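Local coordinates for protein putative Nitroreductase (PDB 3EO7) that binds flavin mononucleotide and, as a member of the nitroreductase family, probably acts as an FMN-dependent oxidoreductase, at residues G46-K52 against T132-Y138; E149-H154 against I210-I214. All coordinates share one frame; numbering follows the deposited sequence. Where two conformers were deposited one is given.

Interaction 1: G46-K52 against T132-Y138; sequences GSAIDLK and THSLIHY
L51 lays its CB over one face of the imidazole of H133, 3.7 Å from the ring centroid and displaced toward the rim, a CH-pi contact in which the two side chains cross at about a right angle. A chi1 of -171° sets CG of H133 opposite the backbone N and brings the ring against the leucine, while Y128 and S75 bind its two nitrogens and F79 meets it edge-to-face. From the same leucine, CD1 runs on to CG of L135, 4.0 Å away; helix 66-82 covers both leucines through L78, so branched aliphatic chains suit this buried side. I49 lies on the same face of the sheet as L135, the two CB atoms 4.3 Å apart. On the other face, beside A48 and I136, lie the polar side chains of D50 and S134. K52 folds back by bending at chi3 and chi4 (both -62°), which carries NZ to within 2.7 Å of O of T132, in the plane of that carbonyl. The backbone N of K52 binds OD1 of D50 and closes an Asx turn where the strand ends, and NZ adds a salt bridge to the same oxygen (2.8 Å) from the opposite face of the carboxylate; a long flexible lysine can span both acceptors. Between the strands, I49 and L135 exchange two backbone bonds, the one from I49 N nearly straight at 171°, and S47 pairs likewise with H137, though less evenly. At G46 a CB would run into O of H137 and be jammed against the carbonyl O of the preceding residue, so the backbone angles alone demand glycine. The arrangement is an antiparallel beta ladder, in which 47-50 adds an outermost strand to the seven-stranded antiparallel sheet beside strand 134-139.

Interaction 2: E149-H154 against I210-I214; sequences EACFWH and IGGFI
F152 brings CZ of its ring to 3.5 Å from CG1 of I214, the two side chains crossing at about a right angle, while O of G212 lies at the ring edge. Were an alanine to stand in for F152, the CG1 and CD1 arm of I214 would probably lose its aromatic partner and border a gap. Next to this pair, A150 O accepts a nearly straight bond from I214 N (2.9 Å, 169°), tying the end of helix 144-150 to the N-cap residue of helix 215-222. The small side chains of A150 and C151 suit this close approach: SG of C151 rests 4.0 Å from CB of F213 and touches CG2 of I210. I210 sends CD1 over one face of the H154 imidazole, 3.8 Å from its centroid. That ring, carried toward I210 with CG anti to N (chi1 -168°), is held at both nitrogens, ND1 capping A156 N at the start of helix 155-159 and NE2 bound to C251 O. A water bridges O of C151 and O of G212 (2.7 Å from the latter), donating to both. Outside this shell, V234 of strand 229-239 backs C151, I210 and F213, and R451 makes a cation-pi contact with F213. F152, with its positive phi, is the C-prime residue of a Schellman motif (W153 N to Q148 O, F152 N to E149 O) that closes helix 144-150.

How the interactions relate
Interaction 1 and interaction 2 lie apart in the fold, their centres 27 Å from each other and their nearest atoms about 13 Å, so they do not touch. They come in series along the chain: strand 134-139 of the first leads into helix 144-150, whose end forms the second. Both are connected with the same seven-stranded antiparallel sheet. Residues 46-52 and 132-138 form one outer margin of it, whereas 210-214 follows strand 205-207, the outermost strand at the other margin, and packs on its neighbour 229-239. The two contacts therefore lie at opposite margins of one sheet, away from the flavin-binding residues, as packing within the scaffold.

Interaction 1: G46-K52 against T132-Y138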
loop_
_atom_site.group_PDB
_atom_site.type_symbol
_atom_site.label_atom_id
_atom_site.label_comp_id
_atom_site.label_asym_id
_atom_site.label_seq_id
_atom_site.Cartn_x
_atom_site.Cartn_y
_atom_site.Cartn_z
ATOM N N GLY A 46 8.285 -6.467 28.482
ATOM C CA GLY A 46 8.837 -5.292 27.831
ATOM C C GLY A 46 8.332 -3.999 28.426
ATOM O O GLY A 46 7.319 -3.970 29.112
ATOM N N SER A 47 9.060 -2.930 28.171
ATOM C CA SER A 47 8.698 -1.605 28.643
ATOM C C SER A 47 7.813 -0.916 27.626
ATOM O O SER A 47 8.109 -0.948 26.436
ATOM C CB SER A 47 9.961 -0.782 28.818
ATOM O OG SER A 47 10.786 -1.378 29.797
ATOM N N ALA A 48 6.739 -0.292 28.087
ATOM C CA ALA A 48 5.851 0.450 27.197
ATOM C C ALA A 48 6.267 1.918 27.202
ATOM O O ALA A 48 6.498 2.489 28.269
ATOM C CB ALA A 48 4.421 0.303 27.657
ATOM N N ILE A 49 6.434 2.512 26.024
ATOM C CA ILE A 49 6.734 3.926 25.885
ATOM C C ILE A 49 5.449 4.594 25.386
ATOM O O ILE A 49 4.995 4.336 24.291
ATOM C CB ILE A 49 7.841 4.196 24.882
ATOM C CG1 ILE A 49 9.107 3.406 25.242
ATOM C CG2 ILE A 49 8.108 5.706 24.771
ATOM C CD1 ILE A 49 10.261 3.676 24.286
ATOM N N ASP A 50 4.857 5.449 26.209
ATOM C CA ASP A 50 3.622 6.125 25.840
ATOM C C ASP A 50 3.920 7.287 24.930
ATOM O O ASP A 50 4.625 8.216 25.326
ATOM C CB ASP A 50 2.934 6.633 27.113
ATOM C CG ASP A 50 1.605 7.318 26.859
ATOM O OD1 ASP A 50 1.101 7.354 25.710
ATOM O OD2 ASP A 50 1.069 7.839 27.867
ATOM N N LEU A 51 3.359 7.264 23.726
ATOM C CA LEU A 51 3.614 8.327 22.752
ATOM C C LEU A 51 2.557 9.419 22.773
ATOM O O LEU A 51 2.694 10.426 22.093
ATOM C CB LEU A 51 3.708 7.758 21.342
ATOM C CG LEU A 51 4.853 6.778 21.068
ATOM C CD1 LEU A 51 4.673 6.107 19.713
ATOM C CD2 LEU A 51 6.196 7.489 21.161
ATOM N N LYS A 52 1.474 9.196 23.494
ATOM C CA LYS A 52 0.384 10.171 23.527
ATOM C C LYS A 52 0.758 11.568 24.035
ATOM O O LYS A 52 0.287 12.555 23.474
ATOM C CB LYS A 52 -0.815 9.612 24.303
ATOM C CG LYS A 52 -1.471 8.438 23.592
ATOM C CD LYS A 52 -2.691 7.920 24.299
ATOM C CE LYS A 52 -2.390 7.380 25.684
ATOM N NZ LYS A 52 -1.454 6.210 25.697
ATOM N N THR A 132 -3.126 1.907 22.200
ATOM C CA THR A 132 -2.719 2.841 23.216
ATOM C C THR A 132 -1.778 3.925 22.676
ATOM O O THR A 132 -1.359 4.817 23.418
ATOM C CB THR A 132 -2.015 2.055 24.339
ATOM O OG1 THR A 132 -0.938 1.293 23.778
ATOM C CG2 THR A 132 -3.041 1.119 25.013
ATOM N N HIS A 133 -1.458 3.856 21.383
ATOM C CA HIS A 133 -0.472 4.772 20.790
ATOM C C HIS A 133 0.809 4.752 21.651
ATOM O O HIS A 133 1.263 5.767 22.227
ATOM C CB HIS A 133 -0.988 6.198 20.569
ATOM C CG HIS A 133 -0.035 7.040 19.782
ATOM N ND1 HIS A 133 0.492 6.619 18.576
ATOM C CD2 HIS A 133 0.498 8.259 20.023
ATOM C CE1 HIS A 133 1.312 7.544 18.115
ATOM N NE2 HIS A 133 1.349 8.547 18.979
ATOM N N SER A 134 1.361 3.550 21.757
ATOM C CA SER A 134 2.577 3.302 22.501
ATOM C C SER A 134 3.475 2.352 21.729
ATOM O O SER A 134 3.046 1.745 20.758
ATOM C CB SER A 134 2.261 2.677 23.860
ATOM O OG SER A 134 1.514 1.466 23.750
ATOM N N LEU A 135 4.725 2.268 22.176
ATOM C CA LEU A 135 5.699 1.325 21.679
ATOM C C LEU A 135 6.025 0.378 22.831
ATOM O O LEU A 135 6.211 0.831 23.980
ATOM C CB LEU A 135 6.988 2.026 21.247
ATOM C CG LEU A 135 6.920 2.830 19.965
ATOM C CD1 LEU A 135 8.242 3.634 19.873
ATOM C CD2 LEU A 135 6.713 1.959 18.741
ATOM N N ILE A 136 6.045 -0.920 22.568
ATOM C CA ILE A 136 6.488 -1.875 23.573
ATOM C C ILE A 136 7.881 -2.307 23.162
ATOM O O ILE A 136 8.072 -2.876 22.081
ATOM C CB ILE A 136 5.580 -3.080 23.716
ATOM C CG1 ILE A 136 4.185 -2.619 24.160
ATOM C CG2 ILE A 136 6.197 -4.080 24.728
ATOM C CD1 ILE A 136 3.127 -3.683 24.064
ATOM N N HIS A 137 8.848 -1.981 24.014
ATOM C CA HIS A 137 10.242 -2.311 23.804
ATOM C C HIS A 137 10.406 -3.730 24.300
ATOM O O HIS A 137 10.639 -3.969 25.473
ATOM C CB HIS A 137 11.104 -1.319 24.550
ATOM C CG HIS A 137 12.562 -1.395 24.244
ATOM N ND1 HIS A 137 13.526 -0.885 25.093
ATOM C CD2 HIS A 137 13.231 -1.901 23.183
ATOM C CE1 HIS A 137 14.720 -1.050 24.549
ATOM N NE2 HIS A 137 14.571 -1.684 23.398
ATOM N N TYR A 138 10.257 -4.683 23.395
ATOM C CA TYR A 138 10.259 -6.069 23.814
ATOM C C TYR A 138 11.592 -6.759 23.745
ATOM O O TYR A 138 11.688 -7.897 24.179
ATOM C CB TYR A 138 9.205 -6.865 23.074
ATOM C CG TYR A 138 9.417 -7.096 21.606
ATOM C CD1 TYR A 138 8.930 -6.197 20.669
ATOM C CD2 TYR A 138 9.989 -8.278 21.144
ATOM C CE1 TYR A 138 9.091 -6.431 19.289
ATOM C CE2 TYR A 138 10.166 -8.522 19.769
ATOM C CZ TYR A 138 9.700 -7.587 18.844
ATOM O OH TYR A 138 9.816 -7.811 17.478
#

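Interaction 2: E149-H154 against I210-I214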
loop_
_atom_site.group_PDB
_atom_site.type_symbol
_atom_site.label_atom_id
_atom_site.label_comp_id
_atom_site.label_asym_id
_atom_site.label_seq_id
_atom_site.Cartn_x
_atom_site.Cartn_y
_atom_site.Cartn_z
ATOM N N GLU A 149 22.981 -7.088 7.753
ATOM C CA GLU A 149 23.315 -8.335 7.032
ATOM C C GLU A 149 22.078 -8.886 6.277
ATOM O O GLU A 149 22.156 -9.297 5.098
ATOM C CB GLU A 149 23.876 -9.366 8.024
ATOM C CG GLU A 149 25.238 -8.977 8.573
ATOM C CD GLU A 149 25.654 -9.756 9.823
ATOM O OE1 GLU A 149 24.787 -10.353 10.495
ATOM O OE2 GLU A 149 26.857 -9.714 10.164
ATOM N N ALA A 150 20.929 -8.836 6.941
ATOM C CA ALA A 150 19.681 -9.330 6.381
ATOM C C ALA A 150 19.250 -8.511 5.175
ATOM O O ALA A 150 18.568 -9.017 4.295
ATOM C CB ALA A 150 18.569 -9.336 7.445
ATOM N N CYS A 151 19.670 -7.242 5.115
ATOM C CA CYS A 151 19.348 -6.390 3.950
ATOM C C CYS A 151 20.540 -6.177 2.999
ATOM O O CYS A 151 20.599 -5.177 2.282
ATOM C CB CYS A 151 18.829 -5.039 4.437
ATOM S SG CYS A 151 17.321 -5.146 5.453
ATOM N N PHE A 152 21.485 -7.115 2.994
ATOM C CA PHE A 152 22.639 -7.053 2.105
ATOM C C PHE A 152 23.457 -5.739 2.233
ATOM O O PHE A 152 23.982 -5.190 1.248
ATOM C CB PHE A 152 22.200 -7.296 0.660
ATOM C CG PHE A 152 21.460 -8.585 0.462
ATOM C CD1 PHE A 152 22.153 -9.769 0.333
ATOM C CD2 PHE A 152 20.071 -8.603 0.361
ATOM C CE1 PHE A 152 21.495 -10.960 0.124
ATOM C CE2 PHE A 152 19.401 -9.800 0.192
ATOM C CZ PHE A 152 20.132 -10.992 0.058
ATOM N N TRP A 153 23.553 -5.249 3.453
ATOM C CA TRP A 153 24.309 -4.031 3.759
ATOM C C TRP A 153 23.838 -2.842 2.923
ATOM O O TRP A 153 24.628 -2.064 2.385
ATOM C CB TRP A 153 25.813 -4.305 3.636
ATOM C CG TRP A 153 26.265 -5.257 4.656
ATOM C CD1 TRP A 153 26.320 -6.607 4.544
ATOM C CD2 TRP A 153 26.701 -4.943 5.983
ATOM N NE1 TRP A 153 26.775 -7.152 5.712
ATOM C CE2 TRP A 153 27.025 -6.153 6.610
ATOM C CE3 TRP A 153 26.867 -3.743 6.699
ATOM C CZ2 TRP A 153 27.480 -6.217 7.934
ATOM C CZ3 TRP A 153 27.316 -3.811 8.018
ATOM C CH2 TRP A 153 27.641 -5.035 8.602
ATOM N N HIS A 154 22.527 -2.699 2.836
ATOM C CA HIS A 154 21.912 -1.604 2.106
ATOM C C HIS A 154 22.428 -0.292 2.664
ATOM O O HIS A 154 22.453 -0.091 3.898
ATOM C CB HIS A 154 20.411 -1.671 2.276
ATOM C CG HIS A 154 19.654 -0.770 1.355
ATOM N ND1 HIS A 154 19.641 0.599 1.492
ATOM C CD2 HIS A 154 18.847 -1.047 0.309
ATOM C CE1 HIS A 154 18.848 1.123 0.578
ATOM N NE2 HIS A 154 18.345 0.144 -0.147
ATOM N N ILE A 210 12.997 -0.817 1.442
ATOM C CA ILE A 210 13.812 -2.004 1.215
ATOM C C ILE A 210 12.895 -3.242 1.111
ATOM O O ILE A 210 12.420 -3.788 2.108
ATOM C CB ILE A 210 14.902 -2.246 2.315
ATOM C CG1 ILE A 210 15.795 -1.013 2.502
ATOM C CG2 ILE A 210 15.748 -3.503 2.004
ATOM C CD1 ILE A 210 16.878 -1.159 3.588
ATOM N N GLY A 211 12.645 -3.668 -0.119
ATOM C CA GLY A 211 11.883 -4.869 -0.368
ATOM C C GLY A 211 12.729 -6.112 -0.525
ATOM O O GLY A 211 12.186 -7.217 -0.451
ATOM N N GLY A 212 14.004 -5.916 -0.831
ATOM C CA GLY A 212 15.003 -6.953 -1.014
ATOM C C GLY A 212 15.776 -7.255 0.254
ATOM O O GLY A 212 16.683 -6.524 0.657
ATOM N N PHE A 213 15.370 -8.327 0.927
ATOM C CA PHE A 213 16.005 -8.732 2.180
ATOM C C PHE A 213 15.812 -10.240 2.357
ATOM O O PHE A 213 14.942 -10.825 1.732
ATOM C CB PHE A 213 15.416 -7.951 3.378
ATOM C CG PHE A 213 13.914 -8.036 3.482
ATOM C CD1 PHE A 213 13.303 -9.170 3.999
ATOM C CD2 PHE A 213 13.119 -6.998 3.059
ATOM C CE1 PHE A 213 11.919 -9.249 4.077
ATOM C CE2 PHE A 213 11.731 -7.057 3.124
ATOM C CZ PHE A 213 11.124 -8.186 3.643
ATOM N N ILE A 214 16.612 -10.822 3.244
ATOM C CA ILE A 214 16.583 -12.240 3.576
ATOM C C ILE A 214 15.454 -12.439 4.584
ATOM O O ILE A 214 15.583 -12.120 5.771
ATOM C CB ILE A 214 17.950 -12.754 4.123
ATOM C CG1 ILE A 214 19.069 -12.456 3.098
ATOM C CG2 ILE A 214 17.868 -14.239 4.448
ATOM C CD1 ILE A 214 20.499 -12.681 3.642
HETATM O O HOH W 1 18.547 -4.685 0.045
#